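Local coordinates for Di-haem cytochrome c peroxidase family protein (Burkholderia thailandensis E264, PDB 6NX0) that carries two covalently bound c-type hemes and probably works as a peroxidase of the di-haem cytochrome c peroxidase (MauG-like) family, passing electrons between heme centres, at residues P245-M248 against V249-L252; Q285-R288 against G289-L292; C349-A352 against A353-W357; P440-T443 against D444-D448. All blocks are in the same frame, centred on the assembly; numbering follows the deposited sequence.

Interaction 1 (P245-M248 against V249-L252); sequences PERM and VRVL
Arg-247 and Arg-250 meet on the outer side of the first turns of helix 245-260, where an i to i+3 pair and an i to i+4 pair share one arginine. Four backbone bonds of the alpha-helical i+4 pattern, from Val-249 N to Pro-245 O through Leu-252 N to Met-248 O, fix the frame. Arg-247 can be followed outward. Its CB lies 3.8 Å from Arg-250 NH2, and CD is equally near that nitrogen while also approaching Val-251 CG1. A chain that leaves anti to the backbone N (chi1 174°) and bends at chi2 (70°) carries NE, CZ and NH1 across Val-251, whose CG1 sits over the centre of the guanidinium at 3.6 Å from CZ. At the tip, NH2 bonds to Phe-237 O of helix 228-237, which together with the methyl over its face should limit rotation of the group.

Arg-250 folds back over its own helix: one guanidinium face covers Glu-246 O and Arg-247 CA, with NH2 3.6 Å from that CA. The two guanidinium planes are inclined by 39°, and the like charges stay apart, Arg-247 NH1 to Arg-250 NH2 being 5.0 Å. Glu-246, which has its salt bridge with Arg-203, reaches Arg-250 NH1 through a water. On the buried face Met-248 SD packs 4.2 Å from Leu-252 CG, both side chains resting on Leu-233 of helix 228-237, and Leu-252 comes within about 7 Å of the first heme. A second water lies unusually close to Arg-250 NE (2.5 Å), a doubtful contact, and accepts from Arg-247 NH1 at 2.8 Å.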
ATOM      1  N   PRO A 245      22.213  12.275  15.126  1.00 11.46           N
ATOM      2  CA  PRO A 245      21.588  11.162  14.392  1.00 13.99           C
ATOM      3  C   PRO A 245      20.153  11.442  13.992  1.00 14.51           C
ATOM      4  O   PRO A 245      19.725  11.042  12.901  1.00 13.58           O
ATOM      5  CB  PRO A 245      21.689   9.997  15.379  1.00 15.43           C
ATOM      6  CG  PRO A 245      22.854  10.348  16.288  1.00 15.79           C
ATOM      7  CD  PRO A 245      22.846  11.837  16.383  1.00 14.79           C
ATOM      8  N   GLU A 246      19.368  12.088  14.858  1.00 14.60           N
ATOM      9  CA  GLU A 246      17.963  12.298  14.528  1.00 15.68           C
ATOM     10  C   GLU A 246      17.800  13.362  13.448  1.00 14.83           C
ATOM     11  O   GLU A 246      16.895  13.254  12.617  1.00 15.54           O
ATOM     12  CB  GLU A 246      17.168  12.655  15.794  1.00 17.36           C
ATOM     13  CG  GLU A 246      17.027  11.474  16.770  1.00 22.22           C
ATOM     14  CD  GLU A 246      16.459  10.222  16.111  1.00 32.96           C
ATOM     15  OE1 GLU A 246      17.065   9.137  16.245  1.00 41.67           O
ATOM     16  OE2 GLU A 246      15.417  10.338  15.440  1.00 35.97           O
ATOM     17  N   ARG A 247      18.687  14.352  13.402  1.00 12.14           N
ATOM     18  CA  ARG A 247      18.669  15.315  12.306  1.00 14.39           C
ATOM     19  C   ARG A 247      18.957  14.622  10.971  1.00 12.75           C
ATOM     20  O   ARG A 247      18.291  14.888   9.954  1.00 13.41           O
ATOM     21  CB  ARG A 247      19.688  16.415  12.604  1.00 14.77           C
ATOM     22  CG  ARG A 247      19.921  17.423  11.511  1.00 18.08           C
ATOM     23  CD  ARG A 247      18.758  18.331  11.298  1.00 20.44           C
ATOM     24  NE  ARG A 247      19.108  19.375  10.337  1.00 18.60           N
ATOM     25  CZ  ARG A 247      18.222  20.106   9.676  1.00 17.87           C
ATOM     26  NH1 ARG A 247      16.917  19.918   9.862  1.00 22.30           N
ATOM     27  NH2 ARG A 247      18.648  21.016   8.807  1.00 18.61           N
ATOM     28  N   MET A 248      19.931  13.721  10.953  1.00 11.82           N
ATOM     29  CA  MET A 248      20.202  12.970   9.728  1.00 11.10           C
ATOM     30  C   MET A 248      18.951  12.248   9.248  1.00 12.25           C
ATOM     31  O   MET A 248      18.599  12.306   8.064  1.00 11.63           O
ATOM     32  CB  MET A 248      21.350  11.984   9.950  1.00 11.80           C
ATOM     33  CG  MET A 248      21.657  11.050   8.750  1.00 14.86           C
ATOM     34  SD  MET A 248      22.081  11.905   7.212  1.00 17.06           S
ATOM     35  CE  MET A 248      23.843  12.118   7.444  1.00 14.14           C
ATOM     36  N   VAL A 249      18.267  11.546  10.149  1.00 12.76           N
ATOM     37  CA  VAL A 249      17.075  10.804   9.733  1.00 12.38           C
ATOM     38  C   VAL A 249      16.001  11.764   9.239  1.00 12.20           C
ATOM     39  O   VAL A 249      15.319  11.502   8.235  1.00 12.73           O
ATOM     40  CB  VAL A 249      16.562   9.918  10.892  1.00 13.99           C
ATOM     41  CG1 VAL A 249      15.234   9.248  10.517  1.00 16.44           C
ATOM     42  CG2 VAL A 249      17.589   8.879  11.254  1.00 16.35           C
ATOM     43  N   ARG A 250      15.836  12.898   9.919  1.00 12.52           N
ATOM     44  CA  ARG A 250      14.810  13.842   9.516  1.00 11.70           C
ATOM     45  C   ARG A 250      15.081  14.393   8.125  1.00 11.24           C
ATOM     46  O   ARG A 250      14.157  14.528   7.328  1.00 15.33           O
ATOM     47  CB  ARG A 250      14.692  14.986  10.520  1.00 15.20           C
ATOM     48  CG  ARG A 250      13.961  14.560  11.801  1.00 23.30           C
ATOM     49  CD  ARG A 250      13.497  15.758  12.614  1.00 25.21           C
ATOM     50  NE  ARG A 250      14.598  16.664  12.920  1.00 29.58           N
ATOM     51  CZ  ARG A 250      15.402  16.548  13.973  1.00 25.67           C
ATOM     52  NH1 ARG A 250      15.239  15.560  14.843  1.00 30.75           N
ATOM     53  NH2 ARG A 250      16.380  17.424  14.151  1.00 25.39           N
ATOM     54  N   VAL A 251      16.332  14.716   7.806  1.00 12.49           N
ATOM     55  CA  VAL A 251      16.555  15.343   6.504  1.00 13.60           C
ATOM     56  C   VAL A 251      16.552  14.301   5.389  1.00 12.64           C
ATOM     57  O   VAL A 251      16.174  14.623   4.259  1.00 13.03           O
ATOM     58  CB  VAL A 251      17.830  16.207   6.490  1.00 14.43           C
ATOM     59  CG1 VAL A 251      17.746  17.265   7.578  1.00 18.22           C
ATOM     60  CG2 VAL A 251      19.077  15.375   6.600  1.00 13.66           C
ATOM     61  N   LEU A 252      16.923  13.047   5.677  1.00 10.36           N
ATOM     62  CA  LEU A 252      16.678  11.961   4.723  1.00 11.22           C
ATOM     63  C   LEU A 252      15.201  11.890   4.380  1.00 13.49           C
ATOM     64  O   LEU A 252      14.821  11.765   3.211  1.00 11.66           O
ATOM     65  CB  LEU A 252      17.144  10.622   5.302  1.00 10.76           C
ATOM     66  CG  LEU A 252      18.653  10.359   5.398  1.00 11.60           C
ATOM     67  CD1 LEU A 252      18.961   9.049   6.137  1.00 13.33           C
ATOM     68  CD2 LEU A 252      19.255  10.361   4.018  1.00 12.87           C
TER
HETATM   69  O   HOH W   1      13.621  13.046  14.960  1.00 34.61           O
HETATM   70  O   HOH W   2      14.944  18.539  11.264  1.00 34.73           O

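Interaction 2 (Q285-R288 against G289-L292); sequences QEMR and GLAL
Met-287 and Leu-290 lie side by side and point the same way from helix 284-293, their ends meeting at 4.1 Å between Met-287 CE and Leu-290 CD2. Bends at chi2 and chi3 (-58° and -68°) turn the methionine methyl along the helix to make this light contact, and Tyr-275 of helix 271-276 touches both side chains.

Met-287 is partly exposed; Leu-290, Gly-289 and Leu-292 make up the buried side, where Leu-290 also packs on Leu-307 and Phe-453. Leu-292 bends over the preceding turn, with CG 3.4 Å and CD1 3.6 Å from Arg-288 O, the same oxygen that accepts from Leu-292 N at 2.9 Å. Leu-292 also rests on Asp-446 and Leu-450 of helix 444-455, while Gly-289 presents no side chain and bonds through its N to Gln-285 O (2.9 Å).

The solvent side carries Arg-288 and Ala-291, both exposed. There Arg-288 bends at chi3 (-57°), laying one guanidinium face over Gln-285 CA, offset toward the rim. Its NE forms a salt bridge with Asp-449, whose other carboxylate oxygen accepts from Gln-285 NE2. One aspartate thus receives both a charged and a neutral donor, an arrangement that would be expected to stabilise its negative charge.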
ATOM      1  N   GLN A 285     -15.261  -6.099 -22.967  1.00 15.37           N
ATOM      2  CA  GLN A 285     -15.024  -6.854 -21.740  1.00 13.97           C
ATOM      3  C   GLN A 285     -14.558  -5.945 -20.617  1.00 13.69           C
ATOM      4  O   GLN A 285     -15.003  -6.095 -19.474  1.00 12.85           O
ATOM      5  CB  GLN A 285     -13.997  -7.953 -21.975  1.00 15.59           C
ATOM      6  CG  GLN A 285     -13.663  -8.695 -20.691  1.00 16.32           C
ATOM      7  CD  GLN A 285     -12.651  -9.788 -20.873  1.00 14.87           C
ATOM      8  OE1 GLN A 285     -11.677  -9.635 -21.620  1.00 20.16           O
ATOM      9  NE2 GLN A 285     -12.854 -10.898 -20.174  1.00 17.01           N
ATOM     10  N   GLU A 286     -13.621  -5.042 -20.905  1.00 12.27           N
ATOM     11  CA  GLU A 286     -13.143  -4.112 -19.871  1.00 12.01           C
ATOM     12  C   GLU A 286     -14.288  -3.258 -19.339  1.00 12.90           C
ATOM     13  O   GLU A 286     -14.388  -3.011 -18.125  1.00 12.44           O
ATOM     14  CB  GLU A 286     -11.995  -3.249 -20.421  1.00 13.35           C
ATOM     15  CG  GLU A 286     -10.697  -4.056 -20.650  1.00 15.79           C
ATOM     16  CD  GLU A 286      -9.713  -3.420 -21.606  1.00 13.45           C
ATOM     17  OE1 GLU A 286     -10.037  -2.389 -22.221  1.00 12.83           O
ATOM     18  OE2 GLU A 286      -8.576  -3.944 -21.713  1.00 16.25           O
ATOM     19  N   MET A 287     -15.188  -2.824 -20.225  1.00 13.59           N
ATOM     20  CA  MET A 287     -16.364  -2.081 -19.782  1.00 13.13           C
ATOM     21  C   MET A 287     -17.301  -2.952 -18.941  1.00 13.50           C
ATOM     22  O   MET A 287     -17.894  -2.456 -17.972  1.00 15.21           O
ATOM     23  CB  MET A 287     -17.095  -1.496 -21.001  1.00 14.92           C
ATOM     24  CG  MET A 287     -16.315  -0.417 -21.744  1.00 15.37           C
ATOM     25  SD  MET A 287     -15.831   0.997 -20.748  1.00 20.58           S
ATOM     26  CE  MET A 287     -17.427   1.752 -20.399  1.00 23.03           C
ATOM     27  N   ARG A 288     -17.459  -4.238 -19.267  1.00 12.14           N
ATOM     28  CA  ARG A 288     -18.249  -5.104 -18.385  1.00 12.48           C
ATOM     29  C   ARG A 288     -17.623  -5.170 -17.007  1.00 16.49           C
ATOM     30  O   ARG A 288     -18.328  -5.162 -15.989  1.00 14.01           O
ATOM     31  CB  ARG A 288     -18.391  -6.508 -18.955  1.00 15.01           C
ATOM     32  CG  ARG A 288     -19.268  -6.592 -20.174  1.00 19.08           C
ATOM     33  CD  ARG A 288     -19.685  -8.013 -20.443  1.00 16.04           C
ATOM     34  NE  ARG A 288     -18.580  -8.947 -20.612  1.00 16.38           N
ATOM     35  CZ  ARG A 288     -17.913  -9.125 -21.755  1.00 24.33           C
ATOM     36  NH1 ARG A 288     -18.226  -8.414 -22.836  1.00 20.59           N
ATOM     37  NH2 ARG A 288     -16.925 -10.002 -21.813  1.00 23.79           N
ATOM     38  N   GLY A 289     -16.301  -5.299 -16.955  1.00 14.61           N
ATOM     39  CA  GLY A 289     -15.629  -5.358 -15.664  1.00 12.53           C
ATOM     40  C   GLY A 289     -15.769  -4.078 -14.865  1.00 12.73           C
ATOM     41  O   GLY A 289     -15.945  -4.119 -13.646  1.00 12.14           O
ATOM     42  N   LEU A 290     -15.664  -2.924 -15.531  1.00 12.42           N
ATOM     43  CA  LEU A 290     -15.875  -1.643 -14.869  1.00 13.82           C
ATOM     44  C   LEU A 290     -17.280  -1.578 -14.288  1.00 14.24           C
ATOM     45  O   LEU A 290     -17.475  -1.136 -13.153  1.00 13.07           O
ATOM     46  CB  LEU A 290     -15.666  -0.495 -15.855  1.00 15.29           C
ATOM     47  CG  LEU A 290     -16.045   0.917 -15.423  1.00 15.07           C
ATOM     48  CD1 LEU A 290     -15.242   1.355 -14.217  1.00 16.96           C
ATOM     49  CD2 LEU A 290     -15.845   1.871 -16.589  1.00 19.28           C
ATOM     50  N   ALA A 291     -18.270  -2.057 -15.039  1.00 14.96           N
ATOM     51  CA  ALA A 291     -19.630  -2.033 -14.509  1.00 13.89           C
ATOM     52  C   ALA A 291     -19.784  -2.977 -13.319  1.00 14.89           C
ATOM     53  O   ALA A 291     -20.473  -2.641 -12.348  1.00 15.48           O
ATOM     54  CB  ALA A 291     -20.617  -2.372 -15.618  1.00 16.82           C
ATOM     55  N   LEU A 292     -19.157  -4.161 -13.362  1.00 12.67           N
ATOM     56  CA  LEU A 292     -19.190  -5.060 -12.206  1.00 11.95           C
ATOM     57  C   LEU A 292     -18.516  -4.421 -10.999  1.00 13.59           C
ATOM     58  O   LEU A 292     -18.961  -4.595  -9.858  1.00 10.51           O
ATOM     59  CB  LEU A 292     -18.493  -6.372 -12.550  1.00 11.51           C
ATOM     60  CG  LEU A 292     -19.307  -7.266 -13.478  1.00 12.77           C
ATOM     61  CD1 LEU A 292     -18.376  -8.226 -14.184  1.00 15.28           C
ATOM     62  CD2 LEU A 292     -20.356  -8.047 -12.697  1.00 14.31           C
TER

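Interaction 3 (C349-A352 against A353-W357); sequences CDTA and AKLRW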
ATOM      1  N   CYS A 349      -4.914  -2.389  14.762  1.00 11.05           N
ATOM      2  CA  CYS A 349      -5.061  -2.225  16.213  1.00 10.20           C
ATOM      3  C   CYS A 349      -3.727  -1.976  16.908  1.00 11.30           C
ATOM      4  O   CYS A 349      -3.707  -1.371  17.986  1.00 13.44           O
ATOM      5  CB  CYS A 349      -5.758  -3.433  16.841  1.00 12.21           C
ATOM      6  SG  CYS A 349      -5.003  -5.035  16.583  1.00 13.19           S
ATOM      7  N   ASP A 350      -2.607  -2.431  16.342  1.00 12.16           N
ATOM      8  CA  ASP A 350      -1.331  -2.137  16.995  1.00 12.21           C
ATOM      9  C   ASP A 350      -1.034  -0.649  16.928  1.00 18.63           C
ATOM     10  O   ASP A 350      -0.587  -0.053  17.909  1.00 14.99           O
ATOM     11  CB  ASP A 350      -0.200  -2.952  16.367  1.00 14.41           C
ATOM     12  CG  ASP A 350      -0.360  -4.464  16.589  1.00 26.01           C
ATOM     13  OD1 ASP A 350      -1.122  -4.899  17.496  1.00 29.15           O
ATOM     14  OD2 ASP A 350       0.294  -5.230  15.855  1.00 35.44           O
ATOM     15  N   THR A 351      -1.322  -0.025  15.785  1.00 12.74           N
ATOM     16  CA  THR A 351      -1.212   1.417  15.665  1.00 12.57           C
ATOM     17  C   THR A 351      -2.193   2.132  16.574  1.00 15.15           C
ATOM     18  O   THR A 351      -1.836   3.125  17.218  1.00 14.39           O
ATOM     19  CB  THR A 351      -1.452   1.818  14.213  1.00 14.59           C
ATOM     20  OG1 THR A 351      -0.460   1.179  13.415  1.00 14.37           O
ATOM     21  CG2 THR A 351      -1.363   3.312  14.036  1.00 15.75           C
ATOM     22  N   ALA A 352      -3.434   1.662  16.617  1.00 13.15           N
ATOM     23  CA  ALA A 352      -4.441   2.290  17.465  1.00 14.72           C
ATOM     24  C   ALA A 352      -3.980   2.330  18.914  1.00 13.86           C
ATOM     25  O   ALA A 352      -4.156   3.335  19.598  1.00 15.48           O
ATOM     26  CB  ALA A 352      -5.764   1.539  17.318  1.00 12.98           C
ATOM     27  N   ALA A 353      -3.341   1.265  19.382  1.00 12.70           N
ATOM     28  CA  ALA A 353      -2.874   1.243  20.764  1.00 13.90           C
ATOM     29  C   ALA A 353      -1.739   2.240  20.974  1.00 13.56           C
ATOM     30  O   ALA A 353      -1.717   2.965  21.979  1.00 17.45           O
ATOM     31  CB  ALA A 353      -2.432  -0.170  21.127  1.00 17.18           C
ATOM     32  N   LYS A 354      -0.804   2.311  20.030  1.00 13.14           N
ATOM     33  CA  LYS A 354       0.289   3.276  20.124  1.00 12.88           C
ATOM     34  C   LYS A 354      -0.213   4.712  20.153  1.00 21.52           C
ATOM     35  O   LYS A 354       0.429   5.577  20.757  1.00 23.63           O
ATOM     36  CB  LYS A 354       1.260   3.085  18.960  1.00 16.58           C
ATOM     37  CG  LYS A 354       1.975   1.764  18.920  1.00 19.61           C
ATOM     38  CD  LYS A 354       2.751   1.598  17.607  1.00 22.55           C
ATOM     39  CE  LYS A 354       3.447   0.243  17.505  1.00 31.46           C
ATOM     40  NZ  LYS A 354       3.952   0.004  16.112  1.00 31.91           N
ATOM     41  N   LEU A 355      -1.330   4.996  19.492  1.00 13.74           N
ATOM     42  CA  LEU A 355      -1.858   6.349  19.418  1.00 13.13           C
ATOM     43  C   LEU A 355      -2.928   6.605  20.474  1.00 16.21           C
ATOM     44  O   LEU A 355      -3.561   7.663  20.466  1.00 17.46           O
ATOM     45  CB  LEU A 355      -2.426   6.615  18.011  1.00 15.53           C
ATOM     46  CG  LEU A 355      -1.435   6.435  16.856  1.00 16.61           C
ATOM     47  CD1 LEU A 355      -2.132   6.652  15.523  1.00 16.86           C
ATOM     48  CD2 LEU A 355      -0.245   7.358  16.980  1.00 22.26           C
ATOM     49  N   ARG A 356      -3.151   5.641  21.371  1.00 15.70           N
ATOM     50  CA  ARG A 356      -4.166   5.727  22.418  1.00 19.46           C
ATOM     51  C   ARG A 356      -5.558   6.018  21.869  1.00 17.05           C
ATOM     52  O   ARG A 356      -6.377   6.665  22.519  1.00 18.71           O
ATOM     53  CB  ARG A 356      -3.753   6.764  23.471  1.00 17.93           C
ATOM     54  CG  ARG A 356      -2.547   6.315  24.276  1.00 25.35           C
ATOM     55  CD  ARG A 356      -2.157   7.286  25.402  1.00 31.98           C
ATOM     56  NE  ARG A 356      -3.198   7.486  26.417  1.00 29.37           N
ATOM     57  CZ  ARG A 356      -3.322   6.777  27.544  1.00 31.28           C
ATOM     58  NH1 ARG A 356      -2.494   5.780  27.817  1.00 29.88           N
ATOM     59  NH2 ARG A 356      -4.297   7.057  28.404  1.00 30.90           N
ATOM     60  N   TRP A 357      -5.872   5.503  20.680  1.00 15.62           N
ATOM     61  CA  TRP A 357      -7.238   5.554  20.210  1.00 17.28           C
ATOM     62  C   TRP A 357      -8.124   4.731  21.141  1.00 16.05           C
ATOM     63  O   TRP A 357      -7.698   3.689  21.641  1.00 15.15           O
ATOM     64  CB  TRP A 357      -7.351   4.977  18.806  1.00 13.71           C
ATOM     65  CG  TRP A 357      -6.686   5.755  17.732  1.00 15.00           C
ATOM     66  CD1 TRP A 357      -6.036   6.947  17.840  1.00 15.90           C
ATOM     67  CD2 TRP A 357      -6.635   5.389  16.355  1.00 15.48           C
ATOM     68  NE1 TRP A 357      -5.575   7.353  16.604  1.00 16.08           N
ATOM     69  CE2 TRP A 357      -5.937   6.404  15.680  1.00 16.47           C
ATOM     70  CE3 TRP A 357      -7.122   4.297  15.625  1.00 17.76           C
ATOM     71  CZ2 TRP A 357      -5.699   6.354  14.311  1.00 16.48           C
ATOM     72  CZ3 TRP A 357      -6.884   4.260  14.263  1.00 15.93           C
ATOM     73  CH2 TRP A 357      -6.186   5.282  13.633  1.00 14.50           C
TER
HETATM   74  O   HOH W   3       1.635  -0.512  14.357  1.00 18.71           O
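The indole of Trp-357 lies against Ala-352, whose CA stands over one face, 3.6 Å above the plane and offset toward the rim. Ala-352 CB approaches the ring obliquely, 3.5 Å from CE3. Phe-174 meets the indole edge-to-face. With CG anti to its carbonyl carbon (chi1 -67°), Trp-357 folds its ring back against the last turn of the helix.

That return follows from a Schellman motif. Arg-356, at positive phi (55°), is the C-prime residue; Trp-357 N bonds to Ala-352 O at 3.0 Å and Arg-356 N to Ala-353 O at 3.1 Å. Leu-355 N bonds to Thr-351 O, and only weakly to Ala-352 O. Thr-351 and Leu-355 run side by side, CG2 to CD1 3.7 Å, while Thr-351 OG1 is bonded to Asp-192 O and takes a hydrogen from a water that in turn accepts from Lys-354 NZ. The Thr-351 side chain packs on Arg-194, so this helix end adjoins an arginine that binds the first heme.

The short helix 348-354 is tied at one end by the Cys-349 to Cys-364 disulfide. At its other end Lys-354 O accepts from Arg-79 NE, and Trp-357 contacts both strand 81-84, through an NE1 bond to Thr-81 OG1, and strand 173-175, through Phe-174.

Interaction 4 (P440-T443 against D444-D448); sequences PAMT and DADVD
Thr-443 and Asp-446 form the capping box that opens helix 444-455, their side chains crossing at a slant so that each reaches the other's backbone N. Thr-443, the N-cap residue, holds OG1 between its backbone N and carbonyl carbon (chi1 63°), which aims the oxygen into the first turn; it accepts from Asp-446 N at 3.0 Å with an N-H...O angle of 161°. In return Asp-446 OD2 accepts from Thr-443 N at 3.0 Å, the donor standing above the carboxylate plane, 47° out of it. The reciprocal bonds satisfy two amide hydrogens at the start of the helix, and a negative carboxylate at the N-terminal end would probably interact favourably with the helix dipole.

Met-442 also lies aslant to Asp-446, on the side of the cap facing the second heme. Its CB lies 3.6 Å from Asp-446 CB, and SD lies 4.1 Å from Asp-446 CB. The methionine comes within about 4 Å of the heme and about 5 Å of the side chain of Tyr-397, an axial ligand of its iron. Met-442 O accepts from Asn-398 ND2 in helix 390-399, while the first i+4 bond of the new helix runs from Val-447 N to Thr-443 O at 3.1 Å.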
ATOM      1  N   PRO A 440     -22.761 -17.667  -5.031  1.00 19.36           N
ATOM      2  CA  PRO A 440     -21.962 -16.444  -4.962  1.00 17.17           C
ATOM      3  C   PRO A 440     -22.567 -15.328  -5.800  1.00 16.68           C
ATOM      4  O   PRO A 440     -23.365 -15.548  -6.722  1.00 19.54           O
ATOM      5  CB  PRO A 440     -20.595 -16.880  -5.502  1.00 17.17           C
ATOM      6  CG  PRO A 440     -20.856 -18.091  -6.286  1.00 24.74           C
ATOM      7  CD  PRO A 440     -22.010 -18.775  -5.636  1.00 20.81           C
ATOM      8  N   ALA A 441     -22.157 -14.098  -5.474  1.00 14.36           N
ATOM      9  CA  ALA A 441     -22.691 -12.919  -6.148  1.00 16.31           C
ATOM     10  C   ALA A 441     -22.360 -12.897  -7.639  1.00 16.04           C
ATOM     11  O   ALA A 441     -23.136 -12.348  -8.430  1.00 18.28           O
ATOM     12  CB  ALA A 441     -22.168 -11.645  -5.488  1.00 21.12           C
ATOM     13  N   MET A 442     -21.210 -13.454  -8.038  1.00 16.42           N
ATOM     14  CA  MET A 442     -20.694 -13.339  -9.397  1.00 15.54           C
ATOM     15  C   MET A 442     -20.405 -14.706 -10.004  1.00 13.08           C
ATOM     16  O   MET A 442     -20.192 -15.697  -9.302  1.00 15.69           O
ATOM     17  CB  MET A 442     -19.425 -12.495  -9.404  1.00 14.52           C
ATOM     18  CG  MET A 442     -19.694 -11.049  -9.169  1.00 15.44           C
ATOM     19  SD  MET A 442     -18.230 -10.041  -9.214  1.00 18.21           S
ATOM     20  CE  MET A 442     -17.443 -10.511  -7.699  1.00 17.16           C
ATOM     21  N   THR A 443     -20.369 -14.753 -11.346  1.00 15.50           N
ATOM     22  CA  THR A 443     -19.937 -15.940 -12.063  1.00 15.24           C
ATOM     23  C   THR A 443     -18.431 -15.896 -12.296  1.00 13.99           C
ATOM     24  O   THR A 443     -17.782 -14.860 -12.124  1.00 14.82           O
ATOM     25  CB  THR A 443     -20.621 -16.024 -13.411  1.00 14.10           C
ATOM     26  OG1 THR A 443     -20.207 -14.893 -14.171  1.00 15.83           O
ATOM     27  CG2 THR A 443     -22.143 -15.987 -13.255  1.00 17.50           C
ATOM     28  N   ASP A 444     -17.878 -17.011 -12.772  1.00 17.40           N
ATOM     29  CA  ASP A 444     -16.460 -16.991 -13.119  1.00 14.97           C
ATOM     30  C   ASP A 444     -16.193 -16.046 -14.286  1.00 14.16           C
ATOM     31  O   ASP A 444     -15.143 -15.393 -14.339  1.00 14.71           O
ATOM     32  CB  ASP A 444     -15.972 -18.412 -13.414  1.00 16.38           C
ATOM     33  CG  ASP A 444     -15.653 -19.180 -12.144  1.00 25.90           C
ATOM     34  OD1 ASP A 444     -15.038 -18.582 -11.223  1.00 28.07           O
ATOM     35  OD2 ASP A 444     -16.028 -20.363 -12.056  1.00 31.32           O
ATOM     36  N   ALA A 445     -17.149 -15.895 -15.210  1.00 14.62           N
ATOM     37  CA  ALA A 445     -16.975 -14.912 -16.275  1.00 17.38           C
ATOM     38  C   ALA A 445     -16.929 -13.490 -15.719  1.00 14.54           C
ATOM     39  O   ALA A 445     -16.180 -12.637 -16.213  1.00 15.11           O
ATOM     40  CB  ALA A 445     -18.108 -15.051 -17.302  1.00 16.54           C
ATOM     41  N   ASP A 446     -17.756 -13.205 -14.705  1.00 16.24           N
ATOM     42  CA  ASP A 446     -17.691 -11.915 -14.032  1.00 13.18           C
ATOM     43  C   ASP A 446     -16.297 -11.670 -13.461  1.00 10.95           C
ATOM     44  O   ASP A 446     -15.752 -10.571 -13.582  1.00 13.23           O
ATOM     45  CB  ASP A 446     -18.695 -11.846 -12.878  1.00 13.22           C
ATOM     46  CG  ASP A 446     -20.153 -11.802 -13.332  1.00 20.31           C
ATOM     47  OD1 ASP A 446     -20.424 -11.434 -14.495  1.00 21.42           O
ATOM     48  OD2 ASP A 446     -21.030 -12.116 -12.497  1.00 18.06           O
ATOM     49  N   VAL A 447     -15.728 -12.684 -12.818  1.00 13.42           N
ATOM     50  CA  VAL A 447     -14.386 -12.544 -12.248  1.00 13.91           C
ATOM     51  C   VAL A 447     -13.382 -12.257 -13.351  1.00 12.84           C
ATOM     52  O   VAL A 447     -12.518 -11.378 -13.213  1.00 12.38           O
ATOM     53  CB  VAL A 447     -14.031 -13.807 -11.453  1.00 14.16           C
ATOM     54  CG1 VAL A 447     -12.555 -13.804 -11.047  1.00 12.40           C
ATOM     55  CG2 VAL A 447     -14.909 -13.915 -10.224  1.00 13.69           C
ATOM     56  N   ASP A 448     -13.473 -12.997 -14.470  1.00 12.17           N
ATOM     57  CA  ASP A 448     -12.589 -12.730 -15.605  1.00 15.10           C
ATOM     58  C   ASP A 448     -12.705 -11.276 -16.077  1.00 12.43           C
ATOM     59  O   ASP A 448     -11.706 -10.634 -16.427  1.00 13.02           O
ATOM     60  CB  ASP A 448     -12.911 -13.665 -16.775  1.00 14.67           C
ATOM     61  CG  ASP A 448     -12.753 -15.161 -16.449  1.00 22.01           C
ATOM     62  OD1 ASP A 448     -12.091 -15.558 -15.466  1.00 21.38           O
ATOM     63  OD2 ASP A 448     -13.312 -15.974 -17.227  1.00 22.96           O
TER

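From the N terminus the four contacts follow in series; each is local to one continuous segment, so none encloses or crosses another and none closes a long loop. Interaction 1 begins helix 245-260 in the part holding the first heme, packed on helices 217-225 and 228-237. Interaction 2 lies on the opposite side of the chain's centre from interaction 1, the two centres being about 47 Å apart. Interaction 3 ends helix 348-354 beside strands 81-84 and 173-175, about 15 Å from interaction 1 between nearest atoms. Interaction 4 starts helix 444-455 and touches interaction 2, with Leu-292 CD1 3.6 Å from Asp-446 O, joining helices 284-293 and 444-455 near the second heme.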